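Local coordinates for HD domain-containing protein (PDB 2HEK) that belongs to the HD-domain family, binds zinc and GDP, and may act as a dGTPase, though its function is not established, at residues A[177-182]-A[206-211]. Numbering follows the deposited sequence.
With GOL (glycerol), chain X.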
loop_
_atom_site.group_PDB
_atom_site.type_symbol
_atom_site.label_atom_id
_atom_site.label_comp_id
_atom_site.label_asym_id
_atom_site.label_seq_id
_atom_site.Cartn_x
_atom_site.Cartn_y
_atom_site.Cartn_z
ATOM N N TYR A 177 4.889 11.132 2.619
ATOM C CA TYR A 177 5.743 11.275 3.800
ATOM C C TYR A 177 5.002 10.893 5.097
ATOM O O TYR A 177 5.526 10.107 5.892
ATOM C CB TYR A 177 6.382 12.658 3.861
ATOM C CG TYR A 177 7.231 13.040 2.637
ATOM C CD1 TYR A 177 6.867 14.124 1.852
ATOM C CD2 TYR A 177 8.388 12.305 2.254
ATOM C CE1 TYR A 177 7.615 14.515 0.694
ATOM C CE2 TYR A 177 9.186 12.702 1.113
ATOM C CZ TYR A 177 8.771 13.816 0.320
ATOM O OH TYR A 177 9.478 14.310 -0.799
ATOM N N GLY A 178 3.792 11.394 5.323
ATOM C CA GLY A 178 3.052 10.949 6.525
ATOM C C GLY A 178 2.555 9.493 6.401
ATOM O O GLY A 178 2.541 8.923 5.287
ATOM N N PHE A 179 2.149 8.894 7.527
ATOM C CA PHE A 179 1.274 7.724 7.491
ATOM C C PHE A 179 -0.139 8.223 7.804
ATOM O O PHE A 179 -0.376 8.731 8.852
ATOM C CB PHE A 179 1.727 6.617 8.485
ATOM C CG PHE A 179 0.840 5.378 8.475
ATOM C CD1 PHE A 179 0.696 4.603 7.323
ATOM C CD2 PHE A 179 0.150 4.984 9.619
ATOM C CE1 PHE A 179 -0.136 3.444 7.297
ATOM C CE2 PHE A 179 -0.691 3.822 9.610
ATOM C CZ PHE A 179 -0.828 3.054 8.451
ATOM N N PHE A 180 -1.095 8.021 6.918
ATOM C CA PHE A 180 -2.392 8.646 7.095
ATOM C C PHE A 180 -3.635 7.730 7.383
ATOM O O PHE A 180 -4.805 8.144 7.154
ATOM C CB PHE A 180 -2.632 9.551 5.883
ATOM C CG PHE A 180 -1.571 10.646 5.705
ATOM C CD1 PHE A 180 -0.378 10.415 4.998
ATOM C CD2 PHE A 180 -1.775 11.900 6.255
ATOM C CE1 PHE A 180 0.578 11.462 4.805
ATOM C CE2 PHE A 180 -0.815 12.932 6.073
ATOM C CZ PHE A 180 0.356 12.715 5.360
ATOM N N ASP A 181 -3.401 6.531 7.922
ATOM C CA ASP A 181 -4.468 5.598 8.184
ATOM C C ASP A 181 -4.708 5.633 9.693
ATOM O O ASP A 181 -3.894 5.110 10.484
ATOM C CB ASP A 181 -4.105 4.180 7.682
ATOM C CG ASP A 181 -5.160 3.096 8.049
ATOM O OD1 ASP A 181 -5.985 3.273 8.985
ATOM O OD2 ASP A 181 -5.134 2.029 7.389
ATOM N N TYR A 182 -5.828 6.257 10.081
ATOM C CA TYR A 182 -6.103 6.502 11.493
ATOM C C TYR A 182 -7.051 5.463 12.148
ATOM O O TYR A 182 -7.626 5.718 13.163
ATOM C CB TYR A 182 -6.532 7.966 11.712
ATOM C CG TYR A 182 -5.664 9.053 11.017
ATOM C CD1 TYR A 182 -6.266 10.005 10.188
ATOM C CD2 TYR A 182 -4.265 9.094 11.151
ATOM C CE1 TYR A 182 -5.515 10.978 9.523
ATOM C CE2 TYR A 182 -3.499 10.074 10.473
ATOM C CZ TYR A 182 -4.152 11.014 9.672
ATOM O OH TYR A 182 -3.471 12.027 9.011
ATOM N N LEU A 206 -1.031 8.662 18.180
ATOM C CA LEU A 206 -1.210 10.135 18.298
ATOM C C LEU A 206 0.012 10.901 17.771
ATOM O O LEU A 206 -0.124 11.876 17.042
ATOM C CB LEU A 206 -1.482 10.542 19.764
ATOM C CG LEU A 206 -1.559 12.046 20.078
ATOM C CD1 LEU A 206 -2.702 12.754 19.327
ATOM C CD2 LEU A 206 -1.626 12.305 21.610
ATOM N N GLU A 207 1.214 10.463 18.174
ATOM C CA GLU A 207 2.460 10.984 17.616
ATOM C C GLU A 207 2.416 10.921 16.083
ATOM O O GLU A 207 2.752 11.895 15.420
ATOM C CB GLU A 207 3.661 10.157 18.164
ATOM C CG GLU A 207 3.948 10.502 19.651
ATOM C CD GLU A 207 5.075 9.696 20.288
ATOM O OE1 GLU A 207 5.490 8.671 19.707
ATOM O OE2 GLU A 207 5.521 10.108 21.387
ATOM N N ASN A 208 2.042 9.777 15.515
ATOM C CA ASN A 208 2.020 9.647 14.066
ATOM C C ASN A 208 1.035 10.655 13.440
ATOM O O ASN A 208 1.314 11.279 12.416
ATOM C CB ASN A 208 1.610 8.225 13.647
ATOM C CG ASN A 208 1.443 8.111 12.153
ATOM O OD1 ASN A 208 2.382 8.314 11.426
ATOM N ND2 ASN A 208 0.227 7.869 11.689
ATOM N N PHE A 209 -0.129 10.788 14.052
ATOM C CA PHE A 209 -1.149 11.730 13.565
ATOM C C PHE A 209 -0.621 13.166 13.525
ATOM O O PHE A 209 -0.753 13.854 12.510
ATOM C CB PHE A 209 -2.410 11.602 14.445
ATOM C CG PHE A 209 -3.457 12.613 14.123
ATOM C CD1 PHE A 209 -4.247 12.466 12.990
ATOM C CD2 PHE A 209 -3.598 13.757 14.910
ATOM C CE1 PHE A 209 -5.224 13.445 12.652
ATOM C CE2 PHE A 209 -4.577 14.747 14.591
ATOM C CZ PHE A 209 -5.392 14.574 13.449
ATOM N N LEU A 210 0.013 13.622 14.604
ATOM C CA LEU A 210 0.564 14.986 14.653
ATOM C C LEU A 210 1.701 15.215 13.651
ATOM O O LEU A 210 1.792 16.300 13.080
ATOM C CB LEU A 210 1.044 15.350 16.084
ATOM C CG LEU A 210 -0.086 15.256 17.132
ATOM C CD1 LEU A 210 0.541 15.226 18.524
ATOM C CD2 LEU A 210 -1.086 16.461 16.967
ATOM N N ILE A 211 2.556 14.203 13.446
ATOM C CA ILE A 211 3.631 14.285 12.439
ATOM C C ILE A 211 3.043 14.308 11.032
ATOM O O ILE A 211 3.482 15.097 10.146
ATOM C CB ILE A 211 4.599 13.083 12.498
ATOM C CG1 ILE A 211 5.332 13.013 13.840
ATOM C CG2 ILE A 211 5.607 13.193 11.359
ATOM C CD1 ILE A 211 6.069 14.259 14.235
HETATM C C1 GOL X . 5.070 9.860 9.336
HETATM O O1 GOL X . 3.663 9.939 9.497
HETATM C C2 GOL X . 5.507 8.402 9.373
HETATM O O2 GOL X . 5.077 7.786 10.564
HETATM C C3 GOL X . 7.018 8.225 9.262
HETATM O O3 GOL X . 7.289 6.937 8.700
#
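The CA atoms of Phe179 and Asn208 are the nearest pair across the contact, 6.9 Å apart, where the irregular segment 177-182 passes a turn of helix 203-221. Asn208 bridges the two: its ND2 donates to the carbonyl O of Phe179 at 3.0 Å with a 154° angle at the hydrogen, the donor tilted well out of the carbonyl plane. CG of Asn208 stands anti to the backbone N (chi1 174°), which carries the amide out to the loop. Its OD1 accepts from O1 and O2 of a glycerol, probably from the crystallisation liquor and also held by Ser212 OG and Tyr177 O of the second subunit; Phe179 N donates to the same O1. Replacing Asn208 by alanine removes the amide, and the carbonyl of Phe179 would probably lose this donor. Further along, Phe209 turns its edge onto one face of Tyr182 in a T-shaped pair, planes at 78°. The carbonyl O of Phe180 lies over the other face, and Tyr182 OH is hydrogen-bonded to Ser212 OG. Leu166 touches both rings, so the loop leading into helix 183-187, helix 203-221 and helix 160-173, which carries the zinc ligand Asp161, meet at this pair.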